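Local coordinates for BH0493 protein (Bacillus halodurans C-125, PDB 2QEE) that binds zinc and is probably a metal-dependent enzyme of the amidohydrolase superfamily, although its exact reaction is not settled, at residues Y50-A55 / I365-H370; F298-L303 / H309-L314; L321-C326 / E345-S350; W328-P333 / N337-M342. All blocks are in the same frame, centred on the assembly; numbering follows the deposited sequence.

Interaction 1 of 4, residues Y50-A55 / I365-H370; sequences YHYLVA and IYKWHH
Lys367 reaches from helix 363-388 to meet Tyr50 head-on: NZ donates a hydrogen bond to the phenol OH of Tyr50 at 2.9 Å, arriving at the ring edge near its plane. The same NZ donates to a water at 2.7 Å, and this water is also bonded to OH of Tyr52, 2.8 Å away, so one amine ties down two tyrosines, one of them through solvent. Beside the amine, OH of Tyr366 lies 3.8 Å from CE2 of Tyr50. With CG anti to the backbone N (chi1 -172°), Tyr50 sends its ring out from the N-cap of helix 51-58; a face of the Tyr52 ring lies against its hydroxyl. The Lys367 chain bends at chi2, and its CG sits over the centre of the Tyr366 ring. A phenylalanine in place of Tyr50 would probably leave Lys367 NZ without its direct phenol acceptor and freer to swing. Further out, Tyr52 meets the ring of Trp328, and the Lys367 side chain touches Asn331 and Ser356. The Lys367 side chain comes within about 5 Å of that of Asp357, a zinc ligand, and the cluster borders the zinc site, consistent with a metal centre of amidohydrolase type.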
# COMPACT_ATOMS: atom_id res chain seq x y z
N TYR C 50 -14.10 -14.26 -20.97
CA TYR C 50 -14.12 -13.07 -20.09
C TYR C 50 -12.86 -12.26 -20.41
O TYR C 50 -11.79 -12.86 -20.62
CB TYR C 50 -13.97 -13.59 -18.64
CG TYR C 50 -14.16 -12.58 -17.50
CD1 TYR C 50 -14.98 -11.46 -17.63
CD2 TYR C 50 -13.57 -12.82 -16.24
CE1 TYR C 50 -15.22 -10.59 -16.53
CE2 TYR C 50 -13.81 -11.96 -15.13
CZ TYR C 50 -14.64 -10.86 -15.27
OH TYR C 50 -14.84 -10.01 -14.20
N HIS C 51 -12.95 -10.93 -20.43
CA HIS C 51 -11.82 -10.12 -20.89
C HIS C 51 -10.63 -10.21 -19.95
O HIS C 51 -9.48 -10.01 -20.37
CB HIS C 51 -12.22 -8.67 -21.17
CG HIS C 51 -12.63 -7.87 -19.96
ND1 HIS C 51 -11.72 -7.22 -19.15
CD2 HIS C 51 -13.85 -7.59 -19.45
CE1 HIS C 51 -12.36 -6.55 -18.20
NE2 HIS C 51 -13.66 -6.76 -18.36
N TYR C 52 -10.87 -10.49 -18.66
CA TYR C 52 -9.73 -10.68 -17.75
C TYR C 52 -8.83 -11.79 -18.27
O TYR C 52 -7.61 -11.73 -18.13
CB TYR C 52 -10.17 -11.07 -16.32
CG TYR C 52 -10.86 -10.03 -15.48
CD1 TYR C 52 -11.72 -9.08 -16.02
CD2 TYR C 52 -10.75 -10.06 -14.06
CE1 TYR C 52 -12.39 -8.16 -15.20
CE2 TYR C 52 -11.43 -9.11 -13.22
CZ TYR C 52 -12.23 -8.19 -13.80
OH TYR C 52 -12.88 -7.29 -13.02
N LEU C 53 -9.44 -12.84 -18.82
CA LEU C 53 -8.69 -13.99 -19.31
C LEU C 53 -8.09 -13.74 -20.68
O LEU C 53 -7.03 -14.28 -20.98
CB LEU C 53 -9.53 -15.27 -19.31
CG LEU C 53 -9.89 -15.77 -17.88
CD1 LEU C 53 -10.61 -17.09 -17.94
CD2 LEU C 53 -8.63 -15.92 -17.03
N VAL C 54 -8.75 -12.91 -21.48
CA VAL C 54 -8.09 -12.43 -22.73
C VAL C 54 -6.75 -11.72 -22.46
O VAL C 54 -5.70 -12.10 -23.03
CB VAL C 54 -9.06 -11.54 -23.54
CG1 VAL C 54 -8.36 -11.00 -24.80
CG2 VAL C 54 -10.30 -12.35 -23.90
N ALA C 55 -6.75 -10.79 -21.50
CA ALA C 55 -5.49 -10.13 -21.11
C ALA C 55 -4.47 -11.20 -20.71
O ALA C 55 -3.32 -11.20 -21.17
CB ALA C 55 -5.76 -9.17 -19.94
N ILE C 365 -21.01 -17.24 -8.86
CA ILE C 365 -20.62 -18.34 -7.97
C ILE C 365 -19.24 -17.99 -7.36
O ILE C 365 -19.11 -17.92 -6.13
CB ILE C 365 -20.54 -19.69 -8.70
CG1 ILE C 365 -21.94 -20.07 -9.19
CG2 ILE C 365 -20.05 -20.83 -7.73
CD1 ILE C 365 -21.98 -21.38 -10.05
N TYR C 366 -18.25 -17.78 -8.23
CA TYR C 366 -16.86 -17.59 -7.68
C TYR C 366 -16.67 -16.22 -7.06
O TYR C 366 -15.91 -16.07 -6.05
CB TYR C 366 -15.78 -17.88 -8.70
CG TYR C 366 -15.23 -16.74 -9.53
CD1 TYR C 366 -14.33 -15.81 -8.98
CD2 TYR C 366 -15.55 -16.62 -10.91
CE1 TYR C 366 -13.71 -14.85 -9.74
CE2 TYR C 366 -14.94 -15.61 -11.68
CZ TYR C 366 -14.05 -14.72 -11.09
OH TYR C 366 -13.42 -13.74 -11.84
N LYS C 367 -17.29 -15.19 -7.62
CA LYS C 367 -17.04 -13.87 -7.08
C LYS C 367 -17.51 -13.83 -5.62
O LYS C 367 -16.82 -13.27 -4.74
CB LYS C 367 -17.73 -12.77 -7.91
CG LYS C 367 -17.24 -12.72 -9.36
CD LYS C 367 -16.19 -11.71 -9.58
CE LYS C 367 -16.06 -11.51 -11.11
NZ LYS C 367 -14.94 -10.56 -11.37
N TRP C 368 -18.66 -14.42 -5.32
CA TRP C 368 -19.18 -14.42 -3.94
C TRP C 368 -18.49 -15.46 -3.06
O TRP C 368 -18.22 -15.20 -1.90
CB TRP C 368 -20.74 -14.52 -3.95
CG TRP C 368 -21.26 -13.21 -4.44
CD1 TRP C 368 -21.83 -12.95 -5.66
CD2 TRP C 368 -21.13 -11.96 -3.77
NE1 TRP C 368 -22.12 -11.62 -5.76
CE2 TRP C 368 -21.67 -10.98 -4.63
CE3 TRP C 368 -20.62 -11.58 -2.52
CZ2 TRP C 368 -21.72 -9.64 -4.28
CZ3 TRP C 368 -20.69 -10.26 -2.16
CH2 TRP C 368 -21.22 -9.29 -3.06
N HIS C 369 -18.18 -16.62 -3.59
CA HIS C 369 -17.47 -17.63 -2.80
C HIS C 369 -16.10 -17.07 -2.34
O HIS C 369 -15.70 -17.16 -1.15
CB HIS C 369 -17.28 -18.87 -3.66
CG HIS C 369 -16.59 -20.02 -2.98
ND1 HIS C 369 -15.24 -20.01 -2.66
CD2 HIS C 369 -17.05 -21.25 -2.63
CE1 HIS C 369 -14.92 -21.16 -2.10
NE2 HIS C 369 -16.00 -21.93 -2.07
N HIS C 370 -15.34 -16.52 -3.30
CA HIS C 370 -13.96 -16.09 -2.96
C HIS C 370 -13.98 -14.91 -2.01
O HIS C 370 -13.10 -14.79 -1.11
CB HIS C 370 -13.20 -15.68 -4.24
CG HIS C 370 -12.93 -16.80 -5.20
ND1 HIS C 370 -12.10 -16.62 -6.29
CD2 HIS C 370 -13.36 -18.08 -5.26
CE1 HIS C 370 -12.06 -17.74 -7.00
NE2 HIS C 370 -12.78 -18.66 -6.37
O HOH W 1 -14.33 -8.02 -10.75

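Interaction 2 of 4, residues F298-L303 / H309-L314; sequences FLVTML and HELVVL
Leu311 drives its forked end into the face of strand 298-302, where its CD1 overlaps both Val300 and Met302. This is the strand-to-helix half of a beta-alpha-beta unit, strand 298-302, helix 308-317 and strand 321-323, consistent with the beta/alpha barrel of the amidohydrolase superfamily. Val300 and Met302, two apart on the strand, point their CB atoms toward the helix, whereas Thr301 between them points away and bonds through OG1 to the carbonyl of Phe324. Between 298-303 and 309-314 the contact is carried by Leu311, set against two alternate strand residues. Its chi1 of 177° swings CG away from the backbone N and carries both methyl branches out from the helix to the strand. CD1 touches CG1 of Val300 at 3.9 Å and SD of Met302 at 4.0 Å, and both neighbours cross the leucine obliquely. No hydrogen bond spans the two segments; the contact is wholly apolar and buried. Around it the same layer continues: Leu311 also touches Ile323, Val300 packs on Leu321, and Leu314 reaches Val286 and Leu290 of helix 284-292. The turn between strand and helix is held by Gln308 NE2, which bonds to the carbonyl O of Met302. The outer side of the helix meets the third subunit, where NE2 of His309 is bonded to O of Phe329 of that chain. The second leucine branch completes the wedge, CD2 of Leu311 lying 4.1 Å from CG of Met302.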
# COMPACT_ATOMS: atom_id res chain seq x y z
N PHE C 298 -23.93 9.66 -2.68
CA PHE C 298 -22.95 9.25 -3.64
C PHE C 298 -22.42 7.86 -3.26
O PHE C 298 -22.06 7.64 -2.07
CB PHE C 298 -21.78 10.22 -3.62
CG PHE C 298 -22.17 11.64 -3.96
CD1 PHE C 298 -22.06 12.07 -5.30
CD2 PHE C 298 -22.67 12.52 -2.99
CE1 PHE C 298 -22.43 13.36 -5.64
CE2 PHE C 298 -23.05 13.85 -3.36
CZ PHE C 298 -22.91 14.23 -4.69
N LEU C 299 -22.42 6.96 -4.22
CA LEU C 299 -21.80 5.64 -4.04
C LEU C 299 -20.47 5.73 -4.76
O LEU C 299 -20.45 6.16 -5.91
CB LEU C 299 -22.68 4.57 -4.68
CG LEU C 299 -23.93 4.17 -3.88
CD1 LEU C 299 -24.97 3.59 -4.91
CD2 LEU C 299 -23.58 3.10 -2.83
N VAL C 300 -19.36 5.34 -4.12
CA VAL C 300 -18.05 5.45 -4.82
C VAL C 300 -17.25 4.20 -4.64
O VAL C 300 -17.23 3.64 -3.53
CB VAL C 300 -17.26 6.65 -4.26
CG1 VAL C 300 -15.80 6.80 -4.91
CG2 VAL C 300 -18.02 7.98 -4.47
N THR C 301 -16.64 3.76 -5.72
CA THR C 301 -15.58 2.75 -5.69
C THR C 301 -14.42 3.30 -6.54
O THR C 301 -14.67 4.04 -7.52
CB THR C 301 -16.09 1.37 -6.17
OG1 THR C 301 -15.20 0.32 -5.72
CG2 THR C 301 -16.27 1.25 -7.71
N MET C 302 -13.18 2.92 -6.19
CA MET C 302 -12.03 3.51 -6.90
C MET C 302 -11.11 2.42 -7.37
O MET C 302 -11.04 1.35 -6.75
CB MET C 302 -11.26 4.54 -6.07
CG MET C 302 -12.12 5.77 -5.74
SD MET C 302 -11.35 7.08 -4.87
CE MET C 302 -10.55 7.92 -6.34
N LEU C 303 -10.40 2.69 -8.46
CA LEU C 303 -9.67 1.58 -9.10
C LEU C 303 -8.21 1.41 -8.63
O LEU C 303 -7.64 0.31 -8.75
CB LEU C 303 -9.69 1.75 -10.63
CG LEU C 303 -9.26 0.56 -11.49
CD1 LEU C 303 -10.00 -0.75 -11.24
CD2 LEU C 303 -9.43 0.99 -13.03
N HIS C 309 -7.05 3.74 0.97
CA HIS C 309 -7.06 4.18 2.37
C HIS C 309 -7.75 5.55 2.50
O HIS C 309 -8.58 5.80 3.39
CB HIS C 309 -5.63 4.21 2.92
CG HIS C 309 -5.56 4.77 4.30
ND1 HIS C 309 -5.36 6.11 4.52
CD2 HIS C 309 -5.72 4.20 5.52
CE1 HIS C 309 -5.36 6.35 5.82
NE2 HIS C 309 -5.58 5.21 6.45
N GLU C 310 -7.35 6.50 1.64
CA GLU C 310 -7.87 7.88 1.74
C GLU C 310 -9.37 7.91 1.38
O GLU C 310 -10.11 8.73 1.92
CB GLU C 310 -7.02 8.85 0.95
CG GLU C 310 -7.02 8.60 -0.54
CD GLU C 310 -5.96 9.41 -1.31
OE1 GLU C 310 -5.14 10.12 -0.68
OE2 GLU C 310 -5.94 9.27 -2.56
N LEU C 311 -9.81 7.01 0.49
CA LEU C 311 -11.27 6.87 0.29
C LEU C 311 -12.02 6.48 1.61
O LEU C 311 -13.10 7.05 1.92
CB LEU C 311 -11.54 5.84 -0.80
CG LEU C 311 -13.02 5.53 -1.09
CD1 LEU C 311 -13.71 6.83 -1.63
CD2 LEU C 311 -13.13 4.38 -2.03
N VAL C 312 -11.46 5.54 2.37
CA VAL C 312 -12.03 5.21 3.70
C VAL C 312 -12.03 6.42 4.58
O VAL C 312 -13.08 6.72 5.25
CB VAL C 312 -11.20 4.12 4.38
CG1 VAL C 312 -11.75 3.83 5.79
CG2 VAL C 312 -11.24 2.89 3.49
N VAL C 313 -10.94 7.21 4.59
CA VAL C 313 -10.95 8.37 5.50
C VAL C 313 -12.02 9.37 5.03
O VAL C 313 -12.70 10.01 5.86
CB VAL C 313 -9.57 9.09 5.57
CG1 VAL C 313 -9.63 10.27 6.58
CG2 VAL C 313 -8.47 8.09 6.00
N LEU C 314 -12.21 9.49 3.73
CA LEU C 314 -13.22 10.44 3.24
C LEU C 314 -14.63 9.99 3.69
O LEU C 314 -15.48 10.84 4.03
CB LEU C 314 -13.13 10.51 1.72
CG LEU C 314 -13.91 11.72 1.13
CD1 LEU C 314 -13.49 13.08 1.71
CD2 LEU C 314 -13.71 11.71 -0.39

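Interaction 3 of 4, residues L321-C326 / E345-S350; sequences LMIFGC and EMLGTS
The two backbones come nearest at Met322 and Ser350, whose CA atoms are 7.9 Å apart. Strand 321-323 runs extended, while 345-350 holds the last turn of helix 333-347 and a type II' beta turn from Leu347 to Ser350, entered through Gly348 with a positive phi of 67°. The chain thus leaves the helix and returns beside the strand that preceded it, consistent with an amidohydrolase beta/alpha barrel; Ile352 there bonds to the backbones of Ile323 and Gly325. Leu347 O is gripped twice from the far end of the turn, by Ser350 N at 3.0 Å and by Ser350 OG at 2.8 Å, the hydroxyl lying in the carbonyl plane on a lone pair. Leu347 meets the strand by methyl contact: its CD1 touches CD1 of Ile323 at 3.7 Å. CG1 of Ile323 sits between the backbone N and the carbonyl carbon (chi1 69°), the crowded position, from which CD1 extends to the leucine. Met322 curls at chi2 and chi3, bringing SD to 3.9 Å from Ser350 O. That carbonyl also accepts from Arg59 NH2 of the third subunit. A bridging water completes the join, accepting from Ile323 N at 3.1 Å and donating to Ser350 O at 2.8 Å.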
# COMPACT_ATOMS: atom_id res chain seq x y z
N LEU C 321 -21.64 9.74 1.66
CA LEU C 321 -20.80 8.84 0.88
C LEU C 321 -21.00 7.42 1.39
O LEU C 321 -20.88 7.17 2.62
CB LEU C 321 -19.30 9.20 1.07
CG LEU C 321 -18.32 8.30 0.35
CD1 LEU C 321 -18.58 8.22 -1.17
CD2 LEU C 321 -16.90 8.79 0.67
N MET C 322 -21.25 6.50 0.46
CA MET C 322 -21.27 5.07 0.79
C MET C 322 -20.21 4.51 -0.14
O MET C 322 -20.31 4.62 -1.35
CB MET C 322 -22.62 4.40 0.51
CG MET C 322 -22.65 2.88 0.70
SD MET C 322 -22.10 2.47 2.40
CE MET C 322 -23.51 3.03 3.33
N ILE C 323 -19.16 3.91 0.42
CA ILE C 323 -18.16 3.24 -0.45
C ILE C 323 -18.51 1.78 -0.64
O ILE C 323 -19.09 1.13 0.28
CB ILE C 323 -16.70 3.42 0.11
CG1 ILE C 323 -16.51 2.64 1.38
CG2 ILE C 323 -16.40 4.93 0.27
CD1 ILE C 323 -15.09 2.96 2.00
N PHE C 324 -18.20 1.23 -1.81
CA PHE C 324 -18.61 -0.13 -2.11
C PHE C 324 -17.54 -0.88 -2.88
O PHE C 324 -16.87 -0.25 -3.77
CB PHE C 324 -19.95 -0.18 -2.88
CG PHE C 324 -19.85 0.31 -4.31
CD1 PHE C 324 -19.68 -0.59 -5.39
CD2 PHE C 324 -19.97 1.68 -4.58
CE1 PHE C 324 -19.63 -0.12 -6.72
CE2 PHE C 324 -19.94 2.17 -5.93
CZ PHE C 324 -19.75 1.21 -7.00
N GLY C 325 -17.32 -2.12 -2.47
CA GLY C 325 -16.71 -3.14 -3.32
C GLY C 325 -15.21 -2.96 -3.55
O GLY C 325 -14.58 -1.97 -3.19
N CYS C 326 -14.67 -3.99 -4.19
CA CYS C 326 -13.29 -4.00 -4.57
C CYS C 326 -13.31 -4.23 -6.04
O CYS C 326 -13.44 -5.34 -6.50
CB CYS C 326 -12.61 -5.18 -3.85
SG CYS C 326 -12.74 -5.11 -2.04
N GLU C 345 -11.83 -1.36 10.11
CA GLU C 345 -11.15 -0.67 11.27
C GLU C 345 -11.60 0.79 11.43
O GLU C 345 -11.73 1.26 12.55
CB GLU C 345 -9.59 -0.78 11.13
CG GLU C 345 -9.20 -2.28 11.40
CD GLU C 345 -7.79 -2.68 11.00
OE1 GLU C 345 -6.93 -1.80 10.66
OE2 GLU C 345 -7.58 -3.94 11.06
N MET C 346 -11.88 1.50 10.32
CA MET C 346 -12.21 2.92 10.38
C MET C 346 -13.69 3.23 10.24
O MET C 346 -14.11 4.38 10.48
CB MET C 346 -11.46 3.69 9.27
CG MET C 346 -10.05 4.06 9.72
SD MET C 346 -9.17 5.02 8.49
CE MET C 346 -8.63 3.62 7.51
N LEU C 347 -14.45 2.25 9.78
CA LEU C 347 -15.90 2.48 9.50
C LEU C 347 -16.81 1.49 10.22
O LEU C 347 -18.04 1.58 10.09
CB LEU C 347 -16.19 2.40 7.99
CG LEU C 347 -15.40 3.39 7.09
CD1 LEU C 347 -15.77 3.06 5.65
CD2 LEU C 347 -15.76 4.82 7.43
N GLY C 348 -16.24 0.50 10.92
CA GLY C 348 -17.13 -0.47 11.56
C GLY C 348 -17.84 -1.28 10.47
O GLY C 348 -17.22 -1.83 9.61
N THR C 349 -19.17 -1.35 10.55
CA THR C 349 -19.93 -2.04 9.51
C THR C 349 -20.64 -1.06 8.54
O THR C 349 -21.53 -1.51 7.74
CB THR C 349 -21.02 -2.95 10.13
OG1 THR C 349 -21.86 -2.13 10.94
CG2 THR C 349 -20.35 -4.09 10.97
N SER C 350 -20.26 0.21 8.55
CA SER C 350 -20.94 1.25 7.71
C SER C 350 -20.37 1.37 6.26
O SER C 350 -20.05 2.47 5.77
CB SER C 350 -20.95 2.62 8.43
OG SER C 350 -19.67 3.23 8.60
O HOH W 2 -18.80 3.69 3.54

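Interaction 4 of 4, residues W328-P333 / N337-M342; sequences WFMNNP and NEMTRM
Two methionine sulfurs face each other where Met330 and Met339 cross at about a right angle, SD of Met330 standing 4.1 Å from SD of Met339. The Met339 sulfur also touches CB of Met330 at 3.8 Å. Met330 is bent at both chi2 and chi3, folding its thioether back, whereas Met339 runs extended from the helix as far as its sulfur and turns at chi3. Gln308 packs against both. The loop 328-333 leads into helix 333-347, probably one of the outer helices of a beta/alpha barrel, with Asn332 at the N-cap position, yet its side chain makes no capping bond. Instead Asn332 ND2 turns back to O of Phe329 at 3.0 Å, from well above that carbonyl's plane, across an inverse gamma turn centred on Asn331. In the first turn of the helix Asn337 N donates to Pro333 O at 3.0 Å, with an angle of 159° at the hydrogen. Asn337 swings its amide along the helix (chi1 -180°), and OD1 accepts at 2.9 Å from NE of Arg341, one turn on, the amide oxygen lying in the guanidinium plane. The same guanidinium also forms a salt bridge through NH2, on the edge it shares with NE, to Asp381. A bound magnesium ion lies about 6 Å from the Asn337 side chain, and O of Phe329 accepts from His309 NE2 of the second subunit.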
# COMPACT_ATOMS: atom_id res chain seq x y z
N TRP C 328 -12.53 -4.60 -9.85
CA TRP C 328 -11.71 -4.94 -11.03
C TRP C 328 -10.26 -5.29 -10.61
O TRP C 328 -9.99 -6.36 -10.05
CB TRP C 328 -11.74 -3.74 -11.98
CG TRP C 328 -11.30 -3.92 -13.36
CD1 TRP C 328 -10.66 -5.00 -13.94
CD2 TRP C 328 -11.52 -2.96 -14.41
NE1 TRP C 328 -10.47 -4.74 -15.30
CE2 TRP C 328 -11.00 -3.51 -15.59
CE3 TRP C 328 -12.11 -1.70 -14.44
CZ2 TRP C 328 -11.03 -2.81 -16.81
CZ3 TRP C 328 -12.17 -1.01 -15.65
CH2 TRP C 328 -11.63 -1.58 -16.81
N PHE C 329 -9.33 -4.36 -10.77
CA PHE C 329 -7.90 -4.66 -10.42
C PHE C 329 -7.68 -4.71 -8.88
O PHE C 329 -6.64 -5.17 -8.41
CB PHE C 329 -6.95 -3.67 -11.06
CG PHE C 329 -7.09 -3.61 -12.54
CD1 PHE C 329 -6.99 -4.75 -13.31
CD2 PHE C 329 -7.33 -2.37 -13.17
CE1 PHE C 329 -7.14 -4.66 -14.69
CE2 PHE C 329 -7.48 -2.28 -14.52
CZ PHE C 329 -7.39 -3.39 -15.28
N MET C 330 -8.71 -4.29 -8.13
CA MET C 330 -8.76 -4.43 -6.68
C MET C 330 -9.38 -5.79 -6.28
O MET C 330 -9.34 -6.17 -5.09
CB MET C 330 -9.60 -3.33 -6.00
CG MET C 330 -9.20 -1.85 -6.29
SD MET C 330 -7.62 -1.42 -5.53
CE MET C 330 -6.49 -1.97 -6.81
N ASN C 331 -9.93 -6.53 -7.24
CA ASN C 331 -10.70 -7.65 -6.89
C ASN C 331 -9.85 -8.91 -6.82
O ASN C 331 -10.16 -9.90 -7.44
CB ASN C 331 -11.93 -7.77 -7.84
CG ASN C 331 -13.03 -8.67 -7.31
OD1 ASN C 331 -13.01 -9.08 -6.18
ND2 ASN C 331 -13.99 -9.00 -8.17
N ASN C 332 -8.79 -8.87 -6.00
CA ASN C 332 -7.84 -9.97 -5.88
C ASN C 332 -7.63 -10.15 -4.38
O ASN C 332 -7.62 -9.12 -3.65
CB ASN C 332 -6.53 -9.50 -6.55
CG ASN C 332 -6.70 -9.38 -8.07
OD1 ASN C 332 -6.87 -10.41 -8.72
ND2 ASN C 332 -6.68 -8.13 -8.64
N PRO C 333 -7.50 -11.41 -3.91
CA PRO C 333 -7.42 -11.71 -2.43
C PRO C 333 -6.50 -10.77 -1.61
O PRO C 333 -6.88 -10.31 -0.55
CB PRO C 333 -6.91 -13.16 -2.42
CG PRO C 333 -7.73 -13.75 -3.60
CD PRO C 333 -7.54 -12.66 -4.69
N ASN C 337 -8.46 -8.32 0.99
CA ASN C 337 -8.19 -8.47 2.42
C ASN C 337 -7.75 -7.10 3.02
O ASN C 337 -8.27 -6.63 4.05
CB ASN C 337 -7.07 -9.49 2.61
CG ASN C 337 -6.77 -9.68 4.08
OD1 ASN C 337 -7.66 -10.09 4.84
ND2 ASN C 337 -5.56 -9.35 4.47
N GLU C 338 -6.73 -6.46 2.44
CA GLU C 338 -6.29 -5.18 3.02
C GLU C 338 -7.39 -4.13 3.01
O GLU C 338 -7.56 -3.42 4.03
CB GLU C 338 -4.99 -4.66 2.40
CG GLU C 338 -5.14 -4.10 0.96
CD GLU C 338 -3.78 -3.53 0.42
OE1 GLU C 338 -3.80 -2.60 -0.43
OE2 GLU C 338 -2.69 -4.03 0.82
N MET C 339 -8.17 -4.05 1.92
CA MET C 339 -9.20 -3.04 1.83
C MET C 339 -10.27 -3.29 2.89
O MET C 339 -10.71 -2.36 3.53
CB MET C 339 -9.83 -3.10 0.43
CG MET C 339 -8.97 -2.39 -0.64
SD MET C 339 -9.79 -2.57 -2.27
CE MET C 339 -11.33 -1.63 -1.95
N THR C 340 -10.74 -4.53 3.02
CA THR C 340 -11.82 -4.88 3.94
C THR C 340 -11.39 -4.59 5.40
O THR C 340 -12.18 -4.09 6.18
CB THR C 340 -12.30 -6.34 3.69
OG1 THR C 340 -12.74 -6.45 2.30
CG2 THR C 340 -13.47 -6.73 4.59
N ARG C 341 -10.14 -4.88 5.73
CA ARG C 341 -9.63 -4.61 7.06
C ARG C 341 -9.56 -3.11 7.33
O ARG C 341 -9.99 -2.64 8.40
CB ARG C 341 -8.25 -5.30 7.26
CG ARG C 341 -8.43 -6.82 7.35
CD ARG C 341 -7.14 -7.58 7.44
NE ARG C 341 -7.45 -9.02 7.55
CZ ARG C 341 -7.74 -9.63 8.72
NH1 ARG C 341 -7.69 -8.95 9.90
NH2 ARG C 341 -8.05 -10.90 8.72
N MET C 342 -9.00 -2.33 6.41
CA MET C 342 -8.92 -0.87 6.56
C MET C 342 -10.32 -0.28 6.73
O MET C 342 -10.57 0.53 7.62
CB MET C 342 -8.21 -0.17 5.37
CG MET C 342 -6.69 -0.51 5.28
SD MET C 342 -5.93 0.54 4.03
CE MET C 342 -6.59 -0.10 2.46

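How the interactions relate
Interactions 2 and 3 are buried and belong to one sheet: strands 298-302 and 321-323 pair through their backbones. Interaction 2 is wholly apolar, whereas interaction 3 joins one methyl contact to polar backbone contacts at a turn. Interaction 4 is only partly buried and shares helix 333-347 with interaction 3; Met339 CE comes 3.8 Å from Cys326 SG. Its loop also meets interaction 2, where Leu303 packs on Trp328 and Phe329. Interaction 1 encloses the other three along the chain and differs in kind, being a buried polar cluster near the zinc. Interactions 1 and 3 both use a water, between side chains in 1 and between backbones in 3. Interaction 1 touches the loop of interaction 4, but not interactions 2 and 3.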